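Local coordinates for protein prolyl-tRNA synthetase (Naegleria fowleri, PDB 6UYH) that probably attaches proline to its cognate tRNA at the expense of ATP, as a class II aminoacyl-tRNA synthetase, and here holds halofuginone and the ATP analogue AMPPNP, at residues F22-W25 against Y26-I30; Y191-V194 against Y195-L199; P343-K346 against Y347-E351; S461-D464 against A465-L469. One frame throughout, in Å; residues are numbered along the deposited sequence.

The four contacts follow one another along the chain, and each is built on or around one helix. Contact 1 lies on helix 22-32. Contact 2 is at the end of helix 177-198, in the class II catalytic core. Contact 3 lies on helix 343-353 of the anticodon-binding domain. Contact 4 takes in the short helix 462-466 of the C-terminal region and the turn after it. Contacts 1 and 4 touch, with centres about 13 Å apart and a probable hydrogen bond between Ser23 OG and Ser463 OG (2.8 Å). This joins the N-terminal helix to the C-terminal region. Contacts 3 and 4 have the widest separation, about 33 Å between centres.

Contact 1 (F22-W25 against Y26-I30); sequences FSEW and YSQVI
Trp25 reaches along its helix to Val29 and also lies against Tyr26. Its CB sits 3.1 Å from Tyr26 N. Its CG is anti to the backbone N (chi1 170°), and this turn lays the indole along the helix surface toward the next turn. Val29 CG2 then comes over one face of the five-membered ring. It is a CH-pi contact, 3.6 Å from CG2 to the centroid of the Trp25 five-membered ring. The methyl is offset toward the rim, so NE1 and CE2 of Trp25 are the ring atoms nearest to it. NE1 itself donates to Asp285 O. On the benzo side, CE3 of Trp25 packs on Tyr26 CB at 3.9 Å, and CZ3 comes to the edge of the Tyr26 ring. All this belongs to the first turns of helix 22-32. Four backbone bonds run from residue i+4 back to residue i, from Tyr26 N to Phe22 O through Val29 N to Trp25 O. On a more exposed flank, Gln28 NE2 donates to Glu24 OE2 at 2.9 Å. The bond is fairly straight (162°) and uses the anti lone pair of the carboxylate. Glu24 bends at chi2 to get there, and its carboxylate is turned 71° from the amide plane. Gln28 OE1 accepts from Lys32 NZ and Asp15 N. Tyr26 packs on Ile280 and Met281 of helix 274-283, and its OH donates to Pro158 O.

Contact 2 (Y191-V194 against Y195-L199); sequences YKRV and YEELL
The backbone of Tyr191-Val194 passes into Tyr195-Leu199 as regular helix, then widens. Tyr195 N, Glu196 N and Glu197 N bond back four residues to Tyr191 O, Lys192 O and Arg193 O. At the next step Val194 O takes two donors, Leu198 N at 3.1 Å and Leu199 N at 3.2 Å. The second is an i+5 bond, so helix 177-198 of the class II catalytic core widens into a pi-type turn near its C-terminal end. Leu199 N lies nearly along the carbonyl direction of Val194, while Leu198 N stands above that carbonyl plane.

Among the side chains, Arg193 and Glu197 form a salt bridge one turn apart. Arg193 grips side-on with two nitrogens, NE to Glu197 OE1 at 3.0 Å and NH2 to Glu197 OE2 at 3.1 Å. The carboxylate sits at the edge of the guanidinium. Its plane is turned by 50°, so NE meets OE1 from above the carboxylate while NH2 uses the syn lone pair of OE2. Arg193 folds at chi3 (61°), which turns its NE edge toward Glu197.

Glu196 points its carboxylate to Arg410, a salt bridge, and to Val203 N. Lys192 NZ is 4.5 Å from Glu196 OE1, too far for a salt bridge. Val194 and Tyr195 face the body of the core. Val194 packs on Val58 and Phe61 of helix 49-67 and on Leu271. Tyr195 also packs on Leu271, and its OH bonds to Gly236 O, a residue of the AMPPNP pocket. One water joins the charged side chains, accepting from Lys192 NZ at 2.8 Å and donating to Glu197 OE1 at 2.7 Å.

Contact 3 (P343-K346 against Y347-E351); sequences PGWK and YNYWE. With EDO (1,2-ethanediol), chain B.
Trp345 and Tyr349 lie side by side on one flank of the helix and point the same way. Their planes are 30° apart, but one ring is displaced along the other and little of their faces meets. The closest atoms are Trp345 CH2 and Tyr349 CD1, 3.5 Å apart. On a different flank, the Tyr347 ring has Pro343 O over one face, 3.1 Å from its CD1. Tyr347 CG beside its own backbone N (chi1 -62°) folds the ring back over that carbonyl, and the ring end also meets Pro343 CB. The same Pro343 O accepts from Tyr347 N at 2.8 Å. These are the opening turns of helix 343-353 in the anticodon-binding domain. Gly344 N, in the first turn, donates to O1 of a 1,2-ethanediol (2.8 Å), probably from the crystallisation liquor. Lys346 O takes Trp350 N and also lies 3.1 Å from Trp350 CD1. Further out, Trp350 NE1 bonds to Asp336 OD2, and the extended Lys346 gives NZ to the carbonyls of Arg338 and Asp336. Arginines add cation-pi contacts: Arg341 on Trp345, Arg338 and Arg353 on Tyr349, and Arg358 on Tyr347. Lys346 and Tyr347 pack on Ile303 of strand 300-304.

Contact 4 (S461-D464 against A465-L469); sequences SQSD and ANTGL
The amides of Gln462 and Asn466 meet across one turn, their planes 49° apart. Asn466 OD1 lies in the amide plane of Gln462, but Gln462 NE2 comes from above the plane of the Asn466 amide and not onto a lone pair. NE2 to OD1 is only 2.5 Å, and the N-H...O angle is bent (139°), so the bond is doubtful as modelled. Gln462 also touches a crystal neighbour. Gln462 O also lies 3.1 Å from Asn466 CG.

The short helix 462-466 is capped at both ends. Ser461 is the N-cap, and its OG accepts from Asp464 N at 3.0 Å. At the C-terminal end, Gly468 with positive phi is the C-prime residue of a Schellman motif. Gly468 N bonds to Ala465 O, and Leu469 N bonds back five residues to Asp464 O at 3.0 Å.

Between the caps, Ala465 N and Asn466 N keep the usual i to i+4 bonds to Ser461 O and Gln462 O. Leu469 turns back on the helix, so its CD1 packs on Asp464 CG at 3.9 Å. Asp464 is buried, and both carboxylate oxygens have partners. OD2 makes a salt bridge with Arg232, and OD1 accepts from Asn230 ND2. Leu469 also packs on the C-terminal Tyr513. Thr467 leaves the helix but still bonds to it. OG1 beside its own backbone N (chi1 -52°) brings the hydroxyl to the carbonyl that Thr467 N already uses. Thr467 N at 3.0 Å and Thr467 OG1 at 2.8 Å reach Ser463 O from opposite faces of its plane.

Contact 1 (F22-W25 against Y26-I30)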
loop_
_atom_site.group_PDB
_atom_site.type_symbol
_atom_site.label_atom_id
_atom_site.label_comp_id
_atom_site.label_asym_id
_atom_site.label_seq_id
_atom_site.Cartn_x
_atom_site.Cartn_y
_atom_site.Cartn_z
ATOM N N PHE A 22 -0.870 -1.169 -32.905
ATOM C CA PHE A 22 -1.057 -0.532 -31.610
ATOM C C PHE A 22 -0.610 -1.443 -30.479
ATOM O O PHE A 22 -0.034 -0.973 -29.490
ATOM C CB PHE A 22 -2.528 -0.123 -31.440
ATOM C CG PHE A 22 -2.787 0.754 -30.243
ATOM C CD1 PHE A 22 -2.008 1.875 -30.000
ATOM C CD2 PHE A 22 -3.831 0.474 -29.373
ATOM C CE1 PHE A 22 -2.244 2.683 -28.888
ATOM C CE2 PHE A 22 -4.080 1.283 -28.265
ATOM C CZ PHE A 22 -3.284 2.393 -28.027
ATOM N N SER A 23 -0.857 -2.748 -30.595
ATOM C CA SER A 23 -0.515 -3.622 -29.475
ATOM C C SER A 23 0.992 -3.831 -29.377
ATOM O O SER A 23 1.541 -3.900 -28.268
ATOM C CB SER A 23 -1.262 -4.954 -29.605
ATOM O OG SER A 23 -0.938 -5.600 -30.817
ATOM N N GLU A 24 1.687 -3.889 -30.512
ATOM C CA GLU A 24 3.138 -4.028 -30.472
ATOM C C GLU A 24 3.796 -2.729 -30.013
ATOM O O GLU A 24 4.738 -2.760 -29.212
ATOM C CB GLU A 24 3.659 -4.468 -31.841
ATOM C CG GLU A 24 5.184 -4.536 -31.944
ATOM C CD GLU A 24 5.833 -5.532 -30.986
ATOM O OE1 GLU A 24 5.136 -6.438 -30.474
ATOM O OE2 GLU A 24 7.058 -5.404 -30.752
ATOM N N TRP A 25 3.298 -1.584 -30.494
ATOM C CA TRP A 25 3.751 -0.285 -29.991
ATOM C C TRP A 25 3.625 -0.207 -28.473
ATOM O O TRP A 25 4.558 0.206 -27.772
ATOM C CB TRP A 25 2.947 0.852 -30.641
ATOM C CG TRP A 25 3.206 2.192 -29.992
ATOM C CD1 TRP A 25 4.207 3.076 -30.305
ATOM C CD2 TRP A 25 2.474 2.785 -28.910
ATOM N NE1 TRP A 25 4.134 4.184 -29.492
ATOM C CE2 TRP A 25 3.082 4.029 -28.626
ATOM C CE3 TRP A 25 1.347 2.395 -28.166
ATOM C CZ2 TRP A 25 2.621 4.875 -27.618
ATOM C CZ3 TRP A 25 0.885 3.240 -27.158
ATOM C CH2 TRP A 25 1.523 4.469 -26.895
ATOM N N TYR A 26 2.461 -0.601 -27.951
ATOM C CA TYR A 26 2.204 -0.519 -26.519
ATOM C C TYR A 26 3.173 -1.389 -25.741
ATOM O O TYR A 26 3.742 -0.960 -24.727
ATOM C CB TYR A 26 0.763 -0.964 -26.256
ATOM C CG TYR A 26 0.231 -0.814 -24.854
ATOM C CD1 TYR A 26 0.201 0.424 -24.228
ATOM C CD2 TYR A 26 -0.300 -1.911 -24.176
ATOM C CE1 TYR A 26 -0.323 0.568 -22.960
ATOM C CE2 TYR A 26 -0.842 -1.777 -22.897
ATOM C CZ TYR A 26 -0.850 -0.536 -22.299
ATOM O OH TYR A 26 -1.394 -0.386 -21.042
ATOM N N SER A 27 3.391 -2.613 -26.216
ATOM C CA SER A 27 4.342 -3.492 -25.555
ATOM C C SER A 27 5.734 -2.873 -25.525
ATOM O O SER A 27 6.400 -2.883 -24.483
ATOM C CB SER A 27 4.364 -4.846 -26.256
ATOM O OG SER A 27 5.316 -5.697 -25.651
ATOM N N GLN A 28 6.175 -2.303 -26.648
ATOM C CA GLN A 28 7.510 -1.717 -26.694
ATOM C C GLN A 28 7.609 -0.498 -25.786
ATOM O O GLN A 28 8.618 -0.318 -25.096
ATOM C CB GLN A 28 7.886 -1.366 -28.133
ATOM C CG GLN A 28 8.123 -2.597 -29.003
ATOM C CD GLN A 28 8.894 -2.282 -30.269
ATOM O OE1 GLN A 28 9.715 -1.363 -30.299
ATOM N NE2 GLN A 28 8.622 -3.036 -31.330
ATOM N N VAL A 29 6.560 0.331 -25.739
ATOM C CA VAL A 29 6.629 1.547 -24.931
ATOM C C VAL A 29 6.640 1.214 -23.437
ATOM O O VAL A 29 7.408 1.807 -22.669
ATOM C CB VAL A 29 5.480 2.508 -25.296
ATOM C CG1 VAL A 29 5.385 3.646 -24.280
ATOM C CG2 VAL A 29 5.689 3.079 -26.701
ATOM N N ILE A 30 5.795 0.278 -22.989
ATOM C CA ILE A 30 5.736 0.037 -21.547
ATOM C C ILE A 30 6.993 -0.683 -21.048
ATOM O O ILE A 30 7.389 -0.502 -19.891
ATOM C CB ILE A 30 4.462 -0.727 -21.143
ATOM C CG1 ILE A 30 4.475 -2.155 -21.697
ATOM C CG2 ILE A 30 3.194 0.083 -21.532
ATOM C CD1 ILE A 30 3.148 -2.918 -21.505
#

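Contact 2 (Y191-V194 against Y195-L199)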
loop_
_atom_site.group_PDB
_atom_site.type_symbol
_atom_site.label_atom_id
_atom_site.label_comp_id
_atom_site.label_asym_id
_atom_site.label_seq_id
_atom_site.Cartn_x
_atom_site.Cartn_y
_atom_site.Cartn_z
ATOM N N TYR A 191 -12.796 11.149 -9.199
ATOM C CA TYR A 191 -12.228 10.342 -10.273
ATOM C C TYR A 191 -11.970 11.192 -11.513
ATOM O O TYR A 191 -10.943 11.026 -12.184
ATOM C CB TYR A 191 -13.157 9.174 -10.614
ATOM C CG TYR A 191 -13.251 8.116 -9.548
ATOM C CD1 TYR A 191 -12.282 8.004 -8.547
ATOM C CD2 TYR A 191 -14.309 7.208 -9.548
ATOM C CE1 TYR A 191 -12.376 7.028 -7.578
ATOM C CE2 TYR A 191 -14.408 6.231 -8.594
ATOM C CZ TYR A 191 -13.446 6.136 -7.610
ATOM O OH TYR A 191 -13.564 5.140 -6.663
ATOM N N LYS A 192 -12.891 12.102 -11.840
ATOM C CA LYS A 192 -12.626 13.034 -12.932
ATOM C C LYS A 192 -11.358 13.845 -12.656
ATOM O O LYS A 192 -10.535 14.051 -13.553
ATOM C CB LYS A 192 -13.834 13.953 -13.139
ATOM C CG LYS A 192 -13.630 15.111 -14.121
ATOM C CD LYS A 192 -13.219 16.370 -13.380
ATOM C CE LYS A 192 -13.559 17.635 -14.146
ATOM N NZ LYS A 192 -13.305 18.801 -13.255
ATOM N N ARG A 193 -11.174 14.298 -11.411
ATOM C CA ARG A 193 -9.984 15.088 -11.096
ATOM C C ARG A 193 -8.706 14.258 -11.185
ATOM O O ARG A 193 -7.663 14.774 -11.602
ATOM C CB ARG A 193 -10.122 15.720 -9.713
ATOM C CG ARG A 193 -11.275 16.717 -9.640
ATOM C CD ARG A 193 -11.323 17.380 -8.275
ATOM N NE ARG A 193 -10.090 18.111 -8.013
ATOM C CZ ARG A 193 -9.641 18.413 -6.801
ATOM N NH1 ARG A 193 -10.331 18.053 -5.724
ATOM N NH2 ARG A 193 -8.501 19.070 -6.667
ATOM N N VAL A 194 -8.746 12.984 -10.778
ATOM C CA VAL A 194 -7.564 12.135 -10.950
ATOM C C VAL A 194 -7.171 12.082 -12.419
ATOM O O VAL A 194 -6.021 12.342 -12.785
ATOM C CB VAL A 194 -7.807 10.716 -10.400
ATOM C CG1 VAL A 194 -6.644 9.775 -10.830
ATOM C CG2 VAL A 194 -7.944 10.729 -8.867
ATOM N N TYR A 195 -8.123 11.744 -13.287
ATOM C CA TYR A 195 -7.790 11.631 -14.700
ATOM C C TYR A 195 -7.336 12.971 -15.272
ATOM O O TYR A 195 -6.293 13.052 -15.929
ATOM C CB TYR A 195 -8.980 11.080 -15.473
ATOM C CG TYR A 195 -9.035 9.580 -15.449
ATOM C CD1 TYR A 195 -9.950 8.900 -14.644
ATOM C CD2 TYR A 195 -8.138 8.831 -16.211
ATOM C CE1 TYR A 195 -9.990 7.508 -14.634
ATOM C CE2 TYR A 195 -8.166 7.452 -16.199
ATOM C CZ TYR A 195 -9.093 6.793 -15.414
ATOM O OH TYR A 195 -9.103 5.414 -15.416
ATOM N N GLU A 196 -8.085 14.043 -15.002
ATOM C CA GLU A 196 -7.813 15.302 -15.700
ATOM C C GLU A 196 -6.655 16.066 -15.060
ATOM O O GLU A 196 -5.755 16.533 -15.764
ATOM C CB GLU A 196 -9.080 16.156 -15.761
ATOM C CG GLU A 196 -10.175 15.480 -16.638
ATOM C CD GLU A 196 -11.167 16.439 -17.257
ATOM O OE1 GLU A 196 -11.079 17.658 -17.008
ATOM O OE2 GLU A 196 -12.044 15.958 -18.007
ATOM N N GLU A 197 -6.641 16.178 -13.728
ATOM C CA GLU A 197 -5.638 17.013 -13.065
ATOM C C GLU A 197 -4.306 16.293 -12.855
ATOM O O GLU A 197 -3.259 16.944 -12.852
ATOM C CB GLU A 197 -6.172 17.524 -11.722
ATOM C CG GLU A 197 -7.338 18.500 -11.862
ATOM C CD GLU A 197 -7.964 18.903 -10.526
ATOM O OE1 GLU A 197 -9.138 19.330 -10.539
ATOM O OE2 GLU A 197 -7.299 18.795 -9.466
ATOM N N LEU A 198 -4.302 14.972 -12.686
ATOM C CA LEU A 198 -3.057 14.225 -12.533
ATOM C C LEU A 198 -2.566 13.617 -13.842
ATOM O O LEU A 198 -1.379 13.726 -14.171
ATOM C CB LEU A 198 -3.218 13.109 -11.489
ATOM C CG LEU A 198 -3.389 13.558 -10.037
ATOM C CD1 LEU A 198 -3.445 12.347 -9.120
ATOM C CD2 LEU A 198 -2.253 14.488 -9.649
ATOM N N LEU A 199 -3.456 12.958 -14.587
ATOM C CA LEU A 199 -3.083 12.182 -15.770
ATOM C C LEU A 199 -3.308 12.913 -17.086
ATOM O O LEU A 199 -2.940 12.373 -18.140
ATOM C CB LEU A 199 -3.858 10.854 -15.784
ATOM C CG LEU A 199 -3.747 10.043 -14.480
ATOM C CD1 LEU A 199 -4.560 8.760 -14.554
ATOM C CD2 LEU A 199 -2.288 9.737 -14.123
HETATM O O HOH W 1 -10.524 18.757 -12.745
#

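Contact 3 (P343-K346 against Y347-E351)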
loop_
_atom_site.group_PDB
_atom_site.type_symbol
_atom_site.label_atom_id
_atom_site.label_comp_id
_atom_site.label_asym_id
_atom_site.label_seq_id
_atom_site.Cartn_x
_atom_site.Cartn_y
_atom_site.Cartn_z
ATOM N N PRO A 343 25.212 13.946 -26.146
ATOM C CA PRO A 343 23.957 14.644 -25.810
ATOM C C PRO A 343 22.727 14.033 -26.460
ATOM O O PRO A 343 21.708 13.839 -25.786
ATOM C CB PRO A 343 24.223 16.073 -26.304
ATOM C CG PRO A 343 25.711 16.221 -26.219
ATOM C CD PRO A 343 26.263 14.879 -26.595
ATOM N N GLY A 344 22.796 13.719 -27.756
ATOM C CA GLY A 344 21.645 13.130 -28.426
ATOM C C GLY A 344 21.236 11.796 -27.831
ATOM O O GLY A 344 20.045 11.485 -27.736
ATOM N N TRP A 345 22.218 10.988 -27.428
ATOM C CA TRP A 345 21.914 9.734 -26.747
ATOM C C TRP A 345 21.171 9.989 -25.442
ATOM O O TRP A 345 20.210 9.281 -25.110
ATOM C CB TRP A 345 23.212 8.961 -26.494
ATOM C CG TRP A 345 23.008 7.589 -25.940
ATOM C CD1 TRP A 345 22.958 6.420 -26.644
ATOM C CD2 TRP A 345 22.832 7.236 -24.562
ATOM N NE1 TRP A 345 22.761 5.362 -25.788
ATOM C CE2 TRP A 345 22.680 5.837 -24.507
ATOM C CE3 TRP A 345 22.786 7.967 -23.372
ATOM C CZ2 TRP A 345 22.484 5.156 -23.307
ATOM C CZ3 TRP A 345 22.595 7.287 -22.180
ATOM C CH2 TRP A 345 22.444 5.897 -22.158
ATOM N N LYS A 346 21.597 11.004 -24.689
ATOM C CA LYS A 346 20.896 11.359 -23.462
ATOM C C LYS A 346 19.488 11.854 -23.760
ATOM O O LYS A 346 18.543 11.528 -23.035
ATOM C CB LYS A 346 21.676 12.418 -22.689
ATOM C CG LYS A 346 23.040 11.959 -22.190
ATOM C CD LYS A 346 23.713 13.061 -21.387
ATOM C CE LYS A 346 25.017 12.581 -20.769
ATOM N NZ LYS A 346 25.720 13.674 -20.026
ATOM N N TYR A 347 19.331 12.655 -24.821
ATOM C CA TYR A 347 18.000 13.142 -25.181
ATOM C C TYR A 347 17.042 11.979 -25.389
ATOM O O TYR A 347 15.942 11.954 -24.821
ATOM C CB TYR A 347 18.066 14.009 -26.441
ATOM C CG TYR A 347 18.898 15.267 -26.320
ATOM C CD1 TYR A 347 19.340 15.717 -25.090
ATOM C CD2 TYR A 347 19.235 16.006 -27.446
ATOM C CE1 TYR A 347 20.103 16.868 -24.981
ATOM C CE2 TYR A 347 19.991 17.154 -27.349
ATOM C CZ TYR A 347 20.423 17.583 -26.114
ATOM O OH TYR A 347 21.182 18.727 -26.010
ATOM N N ASN A 348 17.448 11.000 -26.202
ATOM C CA ASN A 348 16.604 9.837 -26.455
ATOM C C ASN A 348 16.325 9.070 -25.171
ATOM O O ASN A 348 15.198 8.626 -24.939
ATOM C CB ASN A 348 17.267 8.914 -27.477
ATOM C CG ASN A 348 17.325 9.521 -28.862
ATOM O OD1 ASN A 348 16.438 10.279 -29.259
ATOM N ND2 ASN A 348 18.374 9.189 -29.612
ATOM N N TYR A 349 17.350 8.898 -24.335
ATOM C CA TYR A 349 17.217 8.128 -23.103
ATOM C C TYR A 349 16.058 8.633 -22.253
ATOM O O TYR A 349 15.224 7.850 -21.779
ATOM C CB TYR A 349 18.532 8.201 -22.331
ATOM C CG TYR A 349 18.567 7.416 -21.039
ATOM C CD1 TYR A 349 19.132 6.147 -20.992
ATOM C CD2 TYR A 349 18.069 7.959 -19.857
ATOM C CE1 TYR A 349 19.179 5.431 -19.810
ATOM C CE2 TYR A 349 18.107 7.245 -18.674
ATOM C CZ TYR A 349 18.667 5.987 -18.660
ATOM O OH TYR A 349 18.708 5.278 -17.486
ATOM N N TRP A 350 15.984 9.943 -22.054
ATOM C CA TRP A 350 14.959 10.498 -21.185
ATOM C C TRP A 350 13.646 10.738 -21.917
ATOM O O TRP A 350 12.587 10.708 -21.282
ATOM C CB TRP A 350 15.464 11.798 -20.551
ATOM C CG TRP A 350 16.676 11.587 -19.694
ATOM C CD1 TRP A 350 17.956 11.953 -19.985
ATOM C CD2 TRP A 350 16.726 10.927 -18.422
ATOM N NE1 TRP A 350 18.799 11.578 -18.969
ATOM C CE2 TRP A 350 18.071 10.947 -17.997
ATOM C CE3 TRP A 350 15.767 10.332 -17.597
ATOM C CZ2 TRP A 350 18.481 10.393 -16.783
ATOM C CZ3 TRP A 350 16.180 9.776 -16.385
ATOM C CH2 TRP A 350 17.526 9.813 -15.995
ATOM N N GLU A 351 13.683 10.968 -23.236
ATOM C CA GLU A 351 12.430 11.036 -23.990
ATOM C C GLU A 351 11.713 9.693 -23.972
ATOM O O GLU A 351 10.493 9.635 -23.791
ATOM C CB GLU A 351 12.695 11.484 -25.434
ATOM C CG GLU A 351 12.994 12.971 -25.581
ATOM C CD GLU A 351 13.484 13.344 -26.970
ATOM O OE1 GLU A 351 13.683 12.432 -27.804
ATOM O OE2 GLU A 351 13.673 14.555 -27.225
HETATM C C1 EDO B . 24.271 14.059 -31.103
HETATM O O1 EDO B . 24.692 14.252 -29.748
HETATM C C2 EDO B . 23.844 12.611 -31.302
HETATM O O2 EDO B . 24.787 11.741 -30.666
#

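Contact 4 (S461-D464 against A465-L469)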
loop_
_atom_site.group_PDB
_atom_site.type_symbol
_atom_site.label_atom_id
_atom_site.label_comp_id
_atom_site.label_asym_id
_atom_site.label_seq_id
_atom_site.Cartn_x
_atom_site.Cartn_y
_atom_site.Cartn_z
ATOM N N SER A 461 -9.155 -3.970 -36.609
ATOM C CA SER A 461 -7.784 -4.220 -37.025
ATOM C C SER A 461 -7.313 -5.596 -36.558
ATOM O O SER A 461 -7.818 -6.163 -35.585
ATOM C CB SER A 461 -6.850 -3.151 -36.459
ATOM O OG SER A 461 -6.719 -3.300 -35.052
ATOM N N GLN A 462 -6.317 -6.126 -37.264
ATOM C CA GLN A 462 -5.721 -7.390 -36.849
ATOM C C GLN A 462 -5.139 -7.279 -35.446
ATOM O O GLN A 462 -5.236 -8.221 -34.651
ATOM C CB GLN A 462 -4.649 -7.819 -37.848
ATOM C CG GLN A 462 -4.049 -9.178 -37.535
ATOM C CD GLN A 462 -5.100 -10.279 -37.516
ATOM O OE1 GLN A 462 -5.855 -10.453 -38.478
ATOM N NE2 GLN A 462 -5.165 -11.017 -36.408
ATOM N N SER A 463 -4.541 -6.127 -35.122
ATOM C CA SER A 463 -3.994 -5.911 -33.783
ATOM C C SER A 463 -5.080 -5.992 -32.719
ATOM O O SER A 463 -4.878 -6.602 -31.663
ATOM C CB SER A 463 -3.290 -4.554 -33.713
ATOM O OG SER A 463 -2.876 -4.252 -32.384
ATOM N N ASP A 464 -6.232 -5.365 -32.965
ATOM C CA ASP A 464 -7.323 -5.446 -32.002
ATOM C C ASP A 464 -7.847 -6.872 -31.881
ATOM O O ASP A 464 -8.127 -7.345 -30.774
ATOM C CB ASP A 464 -8.457 -4.498 -32.399
ATOM C CG ASP A 464 -8.155 -3.043 -32.063
ATOM O OD1 ASP A 464 -7.018 -2.732 -31.615
ATOM O OD2 ASP A 464 -9.071 -2.214 -32.252
ATOM N N ALA A 465 -7.998 -7.568 -33.004
ATOM C CA ALA A 465 -8.452 -8.954 -32.946
ATOM C C ALA A 465 -7.473 -9.819 -32.155
ATOM O O ALA A 465 -7.890 -10.698 -31.395
ATOM C CB ALA A 465 -8.651 -9.504 -34.355
ATOM N N ASN A 466 -6.167 -9.563 -32.305
ATOM C CA ASN A 466 -5.157 -10.296 -31.544
ATOM C C ASN A 466 -5.216 -9.978 -30.053
ATOM O O ASN A 466 -4.898 -10.839 -29.223
ATOM C CB ASN A 466 -3.758 -9.977 -32.071
ATOM C CG ASN A 466 -3.519 -10.517 -33.465
ATOM O OD1 ASN A 466 -4.347 -11.239 -34.017
ATOM N ND2 ASN A 466 -2.364 -10.177 -34.039
ATOM N N THR A 467 -5.585 -8.750 -29.694
ATOM C CA THR A 467 -5.750 -8.336 -28.306
ATOM C C THR A 467 -7.045 -8.884 -27.694
ATOM O O THR A 467 -7.382 -8.553 -26.550
ATOM C CB THR A 467 -5.688 -6.798 -28.228
ATOM O OG1 THR A 467 -4.496 -6.347 -28.883
ATOM C CG2 THR A 467 -5.641 -6.277 -26.792
ATOM N N GLY A 468 -7.756 -9.744 -28.420
ATOM C CA GLY A 468 -8.987 -10.325 -27.927
ATOM C C GLY A 468 -10.178 -9.400 -27.947
ATOM O O GLY A 468 -11.187 -9.693 -27.296
ATOM N N LEU A 469 -10.098 -8.288 -28.668
ATOM C CA LEU A 469 -11.169 -7.304 -28.669
ATOM C C LEU A 469 -12.216 -7.648 -29.728
ATOM O O LEU A 469 -12.024 -8.518 -30.574
ATOM C CB LEU A 469 -10.589 -5.910 -28.899
ATOM C CG LEU A 469 -9.459 -5.536 -27.932
ATOM C CD1 LEU A 469 -8.740 -4.271 -28.382
ATOM C CD2 LEU A 469 -9.994 -5.363 -26.510
#